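Local structure of diol-dehydratase (Roseburia inulinivorans, 5I2A) at residues I212-V217 against L524-C529; H59-L64 against I218-R223; V164-V169 against S281-S286. The protein is a glycyl radical enzyme of the B12-independent type that probably dehydrates 1,2-diols such as 1,2-propanediol. One frame throughout, in Å; residues are numbered along the deposited sequence.

Interaction 1 of 3, residues I212-V217 against L524-C529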
ATOM      1  N   ILE A 212     -14.171  -8.792 -12.933  1.00 14.36           N
ATOM      2  CA  ILE A 212     -13.409  -9.959 -13.318  1.00 14.82           C
ATOM      3  C   ILE A 212     -13.714 -11.146 -12.391  1.00 19.46           C
ATOM      4  O   ILE A 212     -13.922 -12.267 -12.859  1.00 16.13           O
ATOM      5  CB  ILE A 212     -11.908  -9.641 -13.331  1.00 15.31           C
ATOM      6  CG1 ILE A 212     -11.617  -8.656 -14.470  1.00 17.29           C
ATOM      7  CG2 ILE A 212     -11.083 -10.916 -13.503  1.00 16.71           C
ATOM      8  CD1 ILE A 212     -10.268  -7.986 -14.395  1.00 15.34           C
ATOM      9  N   SER A 213     -13.785 -10.889 -11.090  1.00 14.98           N
ATOM     10  CA  SER A 213     -14.048 -11.955 -10.128  1.00 14.21           C
ATOM     11  C   SER A 213     -15.471 -12.511 -10.282  1.00 15.08           C
ATOM     12  O   SER A 213     -15.687 -13.708 -10.160  1.00 14.28           O
ATOM     13  CB  SER A 213     -13.825 -11.459  -8.689  1.00 11.86           C
ATOM     14  OG  SER A 213     -12.506 -10.965  -8.520  1.00 15.70           O
ATOM     15  N   CYS A 214     -16.441 -11.642 -10.537  1.00 15.53           N
ATOM     16  CA  CYS A 214     -17.798 -12.116 -10.742  1.00 15.46           C
ATOM     17  C   CYS A 214     -17.888 -12.981 -12.005  1.00 17.14           C
ATOM     18  O   CYS A 214     -18.489 -14.060 -11.985  1.00 18.88           O
ATOM     19  CB  CYS A 214     -18.770 -10.949 -10.822  1.00 13.43           C
ATOM     20  SG  CYS A 214     -19.098 -10.180  -9.234  1.00 17.05           S
ATOM     21  N   ASP A 215     -17.263 -12.534 -13.090  1.00 18.03           N
ATOM     22  CA  ASP A 215     -17.281 -13.309 -14.327  1.00 14.53           C
ATOM     23  C   ASP A 215     -16.537 -14.644 -14.185  1.00 19.56           C
ATOM     24  O   ASP A 215     -16.918 -15.630 -14.809  1.00 20.73           O
ATOM     25  CB  ASP A 215     -16.711 -12.490 -15.486  1.00 16.15           C
ATOM     26  CG  ASP A 215     -17.692 -11.433 -15.978  1.00 23.19           C
ATOM     27  OD1 ASP A 215     -18.914 -11.669 -15.874  1.00 24.77           O
ATOM     28  OD2 ASP A 215     -17.253 -10.368 -16.456  1.00 24.24           O
ATOM     29  N   ALA A 216     -15.505 -14.684 -13.343  1.00 16.49           N
ATOM     30  CA  ALA A 216     -14.809 -15.931 -13.048  1.00 14.51           C
ATOM     31  C   ALA A 216     -15.729 -16.976 -12.385  1.00 14.91           C
ATOM     32  O   ALA A 216     -15.670 -18.158 -12.694  1.00 15.69           O
ATOM     33  CB  ALA A 216     -13.609 -15.659 -12.160  1.00 12.71           C
ATOM     34  N   VAL A 217     -16.568 -16.534 -11.463  1.00 16.77           N
ATOM     35  CA  VAL A 217     -17.470 -17.452 -10.785  1.00 17.88           C
ATOM     36  C   VAL A 217     -18.562 -17.926 -11.759  1.00 20.04           C
ATOM     37  O   VAL A 217     -18.971 -19.076 -11.726  1.00 20.33           O
ATOM     38  CB  VAL A 217     -18.108 -16.800  -9.551  1.00 18.25           C
ATOM     39  CG1 VAL A 217     -19.106 -17.751  -8.889  1.00 12.94           C
ATOM     40  CG2 VAL A 217     -17.021 -16.358  -8.554  1.00 12.60           C
ATOM     41  N   LEU A 524      -9.359  -9.010  -1.272  1.00 13.21           N
ATOM     42  CA  LEU A 524     -10.185 -10.022  -1.914  1.00 13.37           C
ATOM     43  C   LEU A 524     -11.370  -9.380  -2.589  1.00 11.83           C
ATOM     44  O   LEU A 524     -12.340  -9.024  -1.939  1.00 15.37           O
ATOM     45  CB  LEU A 524     -10.653 -11.052  -0.893  1.00 13.42           C
ATOM     46  CG  LEU A 524      -9.568 -11.714  -0.054  1.00 14.43           C
ATOM     47  CD1 LEU A 524     -10.195 -12.666   0.962  1.00 13.65           C
ATOM     48  CD2 LEU A 524      -8.575 -12.454  -0.959  1.00 11.13           C
ATOM     49  N   PRO A 525     -11.292  -9.208  -3.907  1.00 14.41           N
ATOM     50  CA  PRO A 525     -12.402  -8.529  -4.575  1.00 14.40           C
ATOM     51  C   PRO A 525     -13.706  -9.315  -4.547  1.00 15.42           C
ATOM     52  O   PRO A 525     -14.741  -8.669  -4.471  1.00 15.02           O
ATOM     53  CB  PRO A 525     -11.901  -8.345  -6.014  1.00 13.90           C
ATOM     54  CG  PRO A 525     -10.667  -9.164  -6.120  1.00 19.45           C
ATOM     55  CD  PRO A 525     -10.109  -9.348  -4.763  1.00 13.25           C
ATOM     56  N   PHE A 526     -13.686 -10.647  -4.578  1.00 12.19           N
ATOM     57  CA  PHE A 526     -14.979 -11.334  -4.626  1.00 12.60           C
ATOM     58  C   PHE A 526     -15.691 -11.323  -3.269  1.00 14.34           C
ATOM     59  O   PHE A 526     -16.867 -10.949  -3.186  1.00 15.63           O
ATOM     60  CB  PHE A 526     -14.881 -12.784  -5.141  1.00 12.18           C
ATOM     61  CG  PHE A 526     -16.238 -13.377  -5.407  1.00 16.87           C
ATOM     62  CD1 PHE A 526     -17.048 -12.830  -6.404  1.00 13.98           C
ATOM     63  CD2 PHE A 526     -16.744 -14.406  -4.620  1.00 15.54           C
ATOM     64  CE1 PHE A 526     -18.331 -13.321  -6.640  1.00 15.01           C
ATOM     65  CE2 PHE A 526     -18.025 -14.916  -4.853  1.00 14.70           C
ATOM     66  CZ  PHE A 526     -18.821 -14.366  -5.862  1.00 14.96           C
ATOM     67  N   GLU A 527     -15.000 -11.722  -2.209  1.00 15.00           N
ATOM     68  CA  GLU A 527     -15.581 -11.595  -0.871  1.00 15.38           C
ATOM     69  C   GLU A 527     -16.012 -10.141  -0.584  1.00 13.28           C
ATOM     70  O   GLU A 527     -17.089  -9.904  -0.039  1.00 13.90           O
ATOM     71  CB  GLU A 527     -14.603 -12.080   0.191  1.00 14.35           C
ATOM     72  CG  GLU A 527     -15.200 -12.181   1.597  1.00 14.50           C
ATOM     73  CD  GLU A 527     -15.022 -10.922   2.421  1.00 21.24           C
ATOM     74  OE1 GLU A 527     -14.213 -10.054   2.029  1.00 19.38           O
ATOM     75  OE2 GLU A 527     -15.691 -10.803   3.472  1.00 19.73           O
ATOM     76  N   SER A 528     -15.198  -9.172  -0.990  1.00 13.11           N
ATOM     77  CA  SER A 528     -15.507  -7.767  -0.700  1.00 13.74           C
ATOM     78  C   SER A 528     -16.790  -7.274  -1.377  1.00 14.11           C
ATOM     79  O   SER A 528     -17.538  -6.491  -0.789  1.00 14.59           O
ATOM     80  CB  SER A 528     -14.340  -6.848  -1.105  1.00 12.30           C
ATOM     81  OG  SER A 528     -13.194  -7.095  -0.316  1.00 11.94           O
ATOM     82  N   CYS A 529     -17.052  -7.729  -2.599  1.00 14.35           N
ATOM     83  CA  CYS A 529     -18.172  -7.173  -3.344  1.00 14.65           C
ATOM     84  C   CYS A 529     -19.494  -7.593  -2.715  1.00 15.79           C
ATOM     85  O   CYS A 529     -20.516  -6.963  -2.946  1.00 11.79           O
ATOM     86  CB  CYS A 529     -18.131  -7.582  -4.827  1.00 15.07           C
ATOM     87  SG  CYS A 529     -18.613  -9.283  -5.260  1.00 14.64           S
TER
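A buried, apolar helix-to-helix contact joins Ser213, Cys214 and Val217 of helix 200-233 to Pro525, Phe526 and Cys529 of the short helix 525-529. The two local axes cross nearly perpendicularly, at -97°, and approach to 9.4 Å. Phe526 has the largest share of the buried surface. With CG anti to the backbone N (chi1 -170°), the ring is thrown across to the longer helix, where Val217 CG2 sits over one face, 3.9 Å from the ring centroid and 15° off its normal, a CH-pi contact. Cys214 SG comes instead at the ring edge, 4.1 Å from Phe526 CE1, in a sulfur-aromatic contact, and lies equally near Cys529 SG. Nearer the start of the short helix, Ser213 CB faces Phe526 CB at 3.9 Å; their CA atoms are the nearest pair, 5.6 Å apart. Ser213 OG rests against Pro525 CG at 3.5 Å, its polar need met within its own helix by Ser209 O. Leu179 of helix 171-190 and Ile272 and Val275 of helix 262-279 also touch Phe526. With no hydrogen bond between the segments, their hold comes from dispersion and the weak polarity of the ring, its face taking a methyl group and its rim a sulfur.

Interaction 2 of 3, residues H59-L64 against I218-R223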
ATOM      1  N   HIS A  59      -8.028 -17.129 -13.055  1.00 16.25           N
ATOM      2  CA  HIS A  59      -7.237 -18.200 -13.639  1.00 16.28           C
ATOM      3  C   HIS A  59      -7.470 -19.518 -12.906  1.00 21.77           C
ATOM      4  O   HIS A  59      -7.503 -20.577 -13.526  1.00 18.17           O
ATOM      5  CB  HIS A  59      -5.759 -17.851 -13.615  1.00 17.96           C
ATOM      6  CG  HIS A  59      -4.913 -18.741 -14.470  1.00 18.61           C
ATOM      7  ND1 HIS A  59      -5.070 -18.827 -15.835  1.00 21.47           N
ATOM      8  CD2 HIS A  59      -3.879 -19.555 -14.157  1.00 16.43           C
ATOM      9  CE1 HIS A  59      -4.179 -19.670 -16.325  1.00 19.13           C
ATOM     10  NE2 HIS A  59      -3.442 -20.120 -15.327  1.00 18.89           N
ATOM     11  N   ILE A  60      -7.617 -19.447 -11.588  1.00 15.96           N
ATOM     12  CA  ILE A  60      -7.894 -20.629 -10.794  1.00 13.67           C
ATOM     13  C   ILE A  60      -9.266 -21.208 -11.173  1.00 18.61           C
ATOM     14  O   ILE A  60      -9.379 -22.392 -11.426  1.00 18.37           O
ATOM     15  CB  ILE A  60      -7.838 -20.330  -9.275  1.00 12.14           C
ATOM     16  CG1 ILE A  60      -6.415 -20.004  -8.839  1.00 13.03           C
ATOM     17  CG2 ILE A  60      -8.353 -21.511  -8.475  1.00 14.77           C
ATOM     18  CD1 ILE A  60      -6.335 -19.182  -7.583  1.00 16.94           C
ATOM     19  N   LEU A  61     -10.300 -20.378 -11.250  1.00 15.88           N
ATOM     20  CA  LEU A  61     -11.631 -20.909 -11.482  1.00 17.31           C
ATOM     21  C   LEU A  61     -11.793 -21.417 -12.923  1.00 21.12           C
ATOM     22  O   LEU A  61     -12.594 -22.308 -13.175  1.00 17.94           O
ATOM     23  CB  LEU A  61     -12.705 -19.867 -11.157  1.00 15.48           C
ATOM     24  CG  LEU A  61     -12.867 -19.491  -9.676  1.00 15.73           C
ATOM     25  CD1 LEU A  61     -14.074 -18.587  -9.481  1.00 14.19           C
ATOM     26  CD2 LEU A  61     -12.968 -20.715  -8.774  1.00 13.83           C
ATOM     27  N   LYS A  62     -11.024 -20.866 -13.858  1.00 18.04           N
ATOM     28  CA  LYS A  62     -11.085 -21.330 -15.241  1.00 17.33           C
ATOM     29  C   LYS A  62     -10.475 -22.719 -15.385  1.00 18.09           C
ATOM     30  O   LYS A  62     -10.943 -23.511 -16.181  1.00 17.75           O
ATOM     31  CB  LYS A  62     -10.376 -20.358 -16.188  1.00 21.60           C
ATOM     32  CG  LYS A  62     -11.266 -19.242 -16.697  1.00 25.59           C
ATOM     33  CD  LYS A  62     -10.473 -18.090 -17.324  1.00 29.51           C
ATOM     34  CE  LYS A  62      -9.634 -18.538 -18.517  1.00 33.56           C
ATOM     35  NZ  LYS A  62      -8.687 -17.460 -18.961  1.00 34.01           N
ATOM     36  N   ASN A  63      -9.452 -23.022 -14.594  1.00 18.13           N
ATOM     37  CA  ASN A  63      -8.642 -24.214 -14.845  1.00 17.57           C
ATOM     38  C   ASN A  63      -8.618 -25.290 -13.774  1.00 18.80           C
ATOM     39  O   ASN A  63      -8.152 -26.394 -14.028  1.00 16.75           O
ATOM     40  CB  ASN A  63      -7.194 -23.790 -15.134  1.00 16.06           C
ATOM     41  CG  ASN A  63      -7.092 -22.914 -16.377  1.00 21.91           C
ATOM     42  OD1 ASN A  63      -7.235 -23.398 -17.488  1.00 24.44           O
ATOM     43  ND2 ASN A  63      -6.871 -21.620 -16.186  1.00 18.56           N
ATOM     44  N   LEU A  64      -9.096 -24.974 -12.576  1.00 16.62           N
ATOM     45  CA  LEU A  64      -9.089 -25.942 -11.494  1.00 17.33           C
ATOM     46  C   LEU A  64      -9.911 -27.179 -11.897  1.00 17.93           C
ATOM     47  O   LEU A  64     -11.009 -27.042 -12.405  1.00 20.89           O
ATOM     48  CB  LEU A  64      -9.647 -25.311 -10.225  1.00 15.84           C
ATOM     49  CG  LEU A  64      -9.300 -25.934  -8.882  1.00 18.77           C
ATOM     50  CD1 LEU A  64      -7.784 -25.913  -8.633  1.00 14.15           C
ATOM     51  CD2 LEU A  64     -10.067 -25.204  -7.763  1.00 16.60           C
ATOM     52  N   ILE A 218     -19.024 -17.030 -12.624  1.00 18.05           N
ATOM     53  CA  ILE A 218     -20.020 -17.381 -13.619  1.00 19.09           C
ATOM     54  C   ILE A 218     -19.439 -18.434 -14.541  1.00 20.01           C
ATOM     55  O   ILE A 218     -20.067 -19.461 -14.810  1.00 18.22           O
ATOM     56  CB  ILE A 218     -20.473 -16.164 -14.426  1.00 17.89           C
ATOM     57  CG1 ILE A 218     -21.238 -15.206 -13.514  1.00 17.36           C
ATOM     58  CG2 ILE A 218     -21.318 -16.607 -15.630  1.00 18.87           C
ATOM     59  CD1 ILE A 218     -21.535 -13.844 -14.113  1.00 17.85           C
ATOM     60  N   THR A 219     -18.215 -18.177 -14.986  1.00 18.16           N
ATOM     61  CA  THR A 219     -17.460 -19.138 -15.768  1.00 18.10           C
ATOM     62  C   THR A 219     -17.384 -20.486 -15.065  1.00 19.39           C
ATOM     63  O   THR A 219     -17.552 -21.537 -15.692  1.00 19.15           O
ATOM     64  CB  THR A 219     -16.036 -18.638 -16.034  1.00 17.10           C
ATOM     65  OG1 THR A 219     -16.089 -17.503 -16.904  1.00 23.99           O
ATOM     66  CG2 THR A 219     -15.190 -19.737 -16.673  1.00 20.74           C
ATOM     67  N   TYR A 220     -17.120 -20.449 -13.763  1.00 17.80           N
ATOM     68  CA  TYR A 220     -16.951 -21.672 -12.990  1.00 16.54           C
ATOM     69  C   TYR A 220     -18.230 -22.514 -13.031  1.00 15.96           C
ATOM     70  O   TYR A 220     -18.189 -23.704 -13.307  1.00 20.47           O
ATOM     71  CB  TYR A 220     -16.573 -21.349 -11.538  1.00 16.71           C
ATOM     72  CG  TYR A 220     -16.150 -22.554 -10.731  1.00 13.85           C
ATOM     73  CD1 TYR A 220     -15.020 -23.270 -11.072  1.00 14.36           C
ATOM     74  CD2 TYR A 220     -16.875 -22.958  -9.617  1.00 15.71           C
ATOM     75  CE1 TYR A 220     -14.618 -24.368 -10.332  1.00 16.09           C
ATOM     76  CE2 TYR A 220     -16.481 -24.046  -8.870  1.00 15.15           C
ATOM     77  CZ  TYR A 220     -15.357 -24.751  -9.236  1.00 14.00           C
ATOM     78  OH  TYR A 220     -14.974 -25.844  -8.507  1.00 16.64           O
ATOM     79  N   ALA A 221     -19.359 -21.869 -12.775  1.00 17.25           N
ATOM     80  CA  ALA A 221     -20.653 -22.534 -12.786  1.00 18.48           C
ATOM     81  C   ALA A 221     -20.938 -23.183 -14.145  1.00 20.07           C
ATOM     82  O   ALA A 221     -21.438 -24.302 -14.226  1.00 18.98           O
ATOM     83  CB  ALA A 221     -21.739 -21.546 -12.442  1.00 15.44           C
ATOM     84  N   ASN A 222     -20.601 -22.469 -15.205  1.00 18.24           N
ATOM     85  CA  ASN A 222     -20.846 -22.948 -16.546  1.00 19.39           C
ATOM     86  C   ASN A 222     -19.941 -24.120 -16.910  1.00 20.67           C
ATOM     87  O   ASN A 222     -20.304 -24.944 -17.749  1.00 21.97           O
ATOM     88  CB  ASN A 222     -20.696 -21.802 -17.547  1.00 17.18           C
ATOM     89  CG  ASN A 222     -21.976 -21.013 -17.696  1.00 24.49           C
ATOM     90  OD1 ASN A 222     -22.823 -21.347 -18.519  1.00 28.95           O
ATOM     91  ND2 ASN A 222     -22.152 -19.995 -16.861  1.00 23.02           N
ATOM     92  N   ARG A 223     -18.781 -24.218 -16.267  1.00 20.76           N
ATOM     93  CA  ARG A 223     -17.962 -25.416 -16.425  1.00 18.61           C
ATOM     94  C   ARG A 223     -18.709 -26.653 -15.900  1.00 21.91           C
ATOM     95  O   ARG A 223     -18.603 -27.737 -16.475  1.00 20.87           O
ATOM     96  CB  ARG A 223     -16.610 -25.262 -15.728  1.00 20.14           C
ATOM     97  CG  ARG A 223     -15.709 -24.194 -16.353  1.00 21.35           C
ATOM     98  CD  ARG A 223     -14.375 -24.133 -15.641  1.00 19.79           C
ATOM     99  NE  ARG A 223     -13.627 -25.372 -15.786  1.00 16.62           N
ATOM    100  CZ  ARG A 223     -12.735 -25.815 -14.911  1.00 20.11           C
ATOM    101  NH1 ARG A 223     -12.473 -25.118 -13.811  1.00 18.16           N
ATOM    102  NH2 ARG A 223     -12.109 -26.964 -15.127  1.00 18.92           N
TER
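The C-terminal end of helix 49-63 is tied to helix 200-233 by Arg223, whose guanidinium binds carbonyls at that end. Arg223 NH1 donates to Leu61 O at 2.9 Å, from above the carbonyl plane, and to Leu64 O at 2.8 Å, on a lone pair in the carbonyl plane of Leu64. NH2 of Arg223 reaches the same Leu64 O at 2.9 Å, making an end-on grip of two nitrogens on one oxygen; both bonds are bent, with N-H...O angles of 144° and 137°. The two helices run almost parallel here, 9° apart with axes at 8.6 Å, and Leu64 is where the first leaves helical geometry, so the positive group probably suits the partly negative carbonyl end. A bend at chi3 turns the Arg223 chain toward these oxygens. Without the guanidinium, as with an alanine here, Leu61 O and Leu64 O would probably lose these donors, weakening the tie to helix 200-233. Deeper in, Leu61 CD2 covers one face of the Tyr220 ring in a CH-pi contact, 4.2 Å from its centroid, while Tyr220 OH bonds Tyr224 OH. On the outer side Lys62 CG packs on Thr219 CG2 at 4.0 Å.

Interaction 3 of 3, residues V164-V169 against S281-S286. With EDO (1,2-ethanediol), chain C.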
ATOM      1  N   VAL A 164      -8.272 -14.986   6.151  1.00  9.77           N
ATOM      2  CA  VAL A 164      -9.040 -14.461   7.271  1.00 11.89           C
ATOM      3  C   VAL A 164     -10.410 -15.152   7.340  1.00 14.14           C
ATOM      4  O   VAL A 164     -10.629 -16.008   8.184  1.00 11.27           O
ATOM      5  CB  VAL A 164      -9.211 -12.927   7.179  1.00 12.12           C
ATOM      6  CG1 VAL A 164     -10.054 -12.414   8.342  1.00  9.98           C
ATOM      7  CG2 VAL A 164      -7.835 -12.240   7.212  1.00  9.79           C
ATOM      8  N   GLY A 165     -11.314 -14.801   6.430  1.00 12.76           N
ATOM      9  CA  GLY A 165     -12.638 -15.391   6.440  1.00  9.27           C
ATOM     10  C   GLY A 165     -13.484 -14.792   7.555  1.00 10.98           C
ATOM     11  O   GLY A 165     -13.527 -13.576   7.686  1.00 11.64           O
ATOM     12  N   HIS A 166     -14.131 -15.647   8.349  1.00 10.83           N
ATOM     13  CA  HIS A 166     -14.923 -15.228   9.511  1.00 11.25           C
ATOM     14  C   HIS A 166     -15.923 -14.147   9.128  1.00 10.00           C
ATOM     15  O   HIS A 166     -15.892 -13.029   9.628  1.00 12.46           O
ATOM     16  CB  HIS A 166     -13.996 -14.760  10.647  1.00  8.67           C
ATOM     17  CG  HIS A 166     -13.203 -15.878  11.234  1.00 10.62           C
ATOM     18  ND1 HIS A 166     -12.198 -16.520  10.534  1.00 11.46           N
ATOM     19  CD2 HIS A 166     -13.320 -16.539  12.409  1.00  9.09           C
ATOM     20  CE1 HIS A 166     -11.716 -17.504  11.268  1.00 11.17           C
ATOM     21  NE2 HIS A 166     -12.371 -17.529  12.418  1.00 12.53           N
ATOM     22  N   VAL A 167     -16.795 -14.506   8.207  1.00 12.97           N
ATOM     23  CA  VAL A 167     -17.723 -13.565   7.635  1.00 12.85           C
ATOM     24  C   VAL A 167     -18.969 -14.295   7.140  1.00 14.06           C
ATOM     25  O   VAL A 167     -18.908 -15.458   6.710  1.00 12.39           O
ATOM     26  CB  VAL A 167     -17.074 -12.775   6.466  1.00 12.24           C
ATOM     27  CG1 VAL A 167     -16.608 -13.731   5.374  1.00 10.73           C
ATOM     28  CG2 VAL A 167     -18.050 -11.737   5.886  1.00 10.62           C
ATOM     29  N   THR A 168     -20.100 -13.605   7.251  1.00 13.34           N
ATOM     30  CA  THR A 168     -21.323 -13.966   6.562  1.00 15.51           C
ATOM     31  C   THR A 168     -21.595 -12.921   5.493  1.00 14.60           C
ATOM     32  O   THR A 168     -21.978 -11.785   5.766  1.00 12.44           O
ATOM     33  CB  THR A 168     -22.528 -14.036   7.496  1.00 13.54           C
ATOM     34  OG1 THR A 168     -22.329 -15.080   8.440  1.00 13.89           O
ATOM     35  CG2 THR A 168     -23.807 -14.284   6.690  1.00 10.48           C
ATOM     36  N   VAL A 169     -21.424 -13.357   4.269  1.00 15.63           N
ATOM     37  CA  VAL A 169     -21.482 -12.519   3.109  1.00 11.26           C
ATOM     38  C   VAL A 169     -22.975 -12.336   2.724  1.00 16.22           C
ATOM     39  O   VAL A 169     -23.855 -12.972   3.321  1.00 12.79           O
ATOM     40  CB  VAL A 169     -20.632 -13.211   2.020  1.00 18.26           C
ATOM     41  CG1 VAL A 169     -21.464 -14.098   1.078  1.00 13.29           C
ATOM     42  CG2 VAL A 169     -19.642 -12.318   1.404  1.00 19.96           C
ATOM     43  N   SER A 281      -8.253 -19.045   1.963  1.00 13.07           N
ATOM     44  CA  SER A 281      -8.348 -20.168   2.904  1.00 11.57           C
ATOM     45  C   SER A 281      -8.912 -19.786   4.274  1.00 10.52           C
ATOM     46  O   SER A 281      -8.929 -20.614   5.181  1.00 14.92           O
ATOM     47  CB  SER A 281      -6.971 -20.816   3.099  1.00 13.24           C
ATOM     48  OG  SER A 281      -5.998 -19.833   3.388  1.00 13.57           O
ATOM     49  N   GLY A 282      -9.350 -18.542   4.433  1.00 11.47           N
ATOM     50  CA  GLY A 282     -10.021 -18.147   5.663  1.00  9.93           C
ATOM     51  C   GLY A 282     -11.183 -19.102   5.937  1.00 12.43           C
ATOM     52  O   GLY A 282     -11.947 -19.424   5.028  1.00 12.70           O
ATOM     53  N   HIS A 283     -11.291 -19.617   7.157  1.00 11.39           N
ATOM     54  CA  HIS A 283     -12.448 -20.450   7.467  1.00 12.09           C
ATOM     55  C   HIS A 283     -13.506 -19.619   8.212  1.00 12.30           C
ATOM     56  O   HIS A 283     -13.483 -18.386   8.155  1.00 11.30           O
ATOM     57  CB  HIS A 283     -12.039 -21.723   8.238  1.00 11.05           C
ATOM     58  CG  HIS A 283     -11.397 -21.472   9.571  1.00 13.66           C
ATOM     59  ND1 HIS A 283     -10.104 -21.865   9.864  1.00 11.44           N
ATOM     60  CD2 HIS A 283     -11.885 -20.915  10.705  1.00  8.68           C
ATOM     61  CE1 HIS A 283      -9.825 -21.546  11.114  1.00 10.84           C
ATOM     62  NE2 HIS A 283     -10.886 -20.966  11.646  1.00 12.28           N
ATOM     63  N   SER A 284     -14.453 -20.295   8.855  1.00 13.05           N
ATOM     64  CA  SER A 284     -15.641 -19.650   9.432  1.00 11.48           C
ATOM     65  C   SER A 284     -16.405 -18.792   8.417  1.00 11.86           C
ATOM     66  O   SER A 284     -16.995 -17.769   8.764  1.00 11.07           O
ATOM     67  CB  SER A 284     -15.265 -18.813  10.653  1.00 10.39           C
ATOM     68  OG  SER A 284     -14.771 -19.657  11.664  1.00 12.57           O
ATOM     69  N   ILE A 285     -16.387 -19.222   7.162  1.00 11.10           N
ATOM     70  CA  ILE A 285     -17.315 -18.720   6.166  1.00  8.79           C
ATOM     71  C   ILE A 285     -18.697 -19.269   6.555  1.00 11.47           C
ATOM     72  O   ILE A 285     -18.988 -20.466   6.370  1.00 12.33           O
ATOM     73  CB  ILE A 285     -16.906 -19.155   4.744  1.00 11.11           C
ATOM     74  CG1 ILE A 285     -15.491 -18.655   4.430  1.00 12.40           C
ATOM     75  CG2 ILE A 285     -17.933 -18.689   3.712  1.00 14.00           C
ATOM     76  CD1 ILE A 285     -15.300 -17.124   4.572  1.00  8.97           C
ATOM     77  N   SER A 286     -19.528 -18.410   7.134  1.00 11.25           N
ATOM     78  CA  SER A 286     -20.731 -18.868   7.816  1.00 12.64           C
ATOM     79  C   SER A 286     -22.020 -18.517   7.073  1.00 15.40           C
ATOM     80  O   SER A 286     -22.352 -17.342   6.902  1.00 12.08           O
ATOM     81  CB  SER A 286     -20.770 -18.289   9.233  1.00 14.48           C
ATOM     82  OG  SER A 286     -19.589 -18.631   9.939  1.00 13.40           O
TER
HETATM   83  C1  EDO C 901     -13.959 -19.669  15.289  1.00 11.44           C
HETATM   84  O1  EDO C 901     -14.587 -18.782  14.366  1.00 14.88           O
HETATM   85  C2  EDO C 901     -12.964 -20.527  14.499  1.00 13.72           C
HETATM   86  O2  EDO C 901     -11.848 -19.751  14.016  1.00 13.40           O
HETATM   87  O   HOH W   1      -9.498 -18.427   9.131  1.00 11.92           O
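His166 CG lies anti to its carbonyl carbon (chi1 -68°) and His283 CG between its backbone N and carbonyl carbon (chi1 62°), turns that bring both imidazoles side by side to one hydroxyl of a bound 1,2-ethanediol. They hang from a short, loosely bonded parallel pair of strands, 165-167 and 283-285, near the centre of the chain. Across the pair and just past its ends, His166 N donates to His283 O at 2.8 Å and Ser286 N to Val167 O at 3.0 Å; Thr168 OG1 donates to Ser286 O at 2.7 Å. A beta carbon built on Gly165 would fall 2.3 Å from His283 O, a clash; separately, its positive phi (76°) suits glycine. Ser284 CB sits over the centre of the His166 ring, 3.5 Å from its centroid, while His166 ND1 donates to Val164 O close to the ring plane, fixing the ring's rotation and directing NE2 at the ligand. The diol, probably from the crystallisation liquor, also bonds Asp452 and Glu440, so the pocket accepts a small diol, consistent with a substrate site. NE2 of His166 and NE2 of His283 each donate to EDO O2 at 2.8 Å, and Ser284 OG to EDO O1 at 2.8 Å.

Overall arrangement
All three contacts lie within the pyruvate formate lyase-like part of the chain, and their segments alternate along it: 59-64, 164-169, 212-217, 218-223, 281-286, then 524-529. Interactions 1 and 2 use successive turns of helix 200-233, their centres about 12 Å apart, and touch where Leu61 CD1 meets Ala216 O. Interaction 3, about 15 Å from interaction 1 between centres, meets it through Glu527 and Val167; interactions 2 and 3 do not touch, their nearest atoms being about 10 Å apart. Distances from the chain centre fall from about 29 Å at interaction 2 to 24 Å and 10 Å at interactions 1 and 3, so the series runs from outer helices inward to the diol-binding strands.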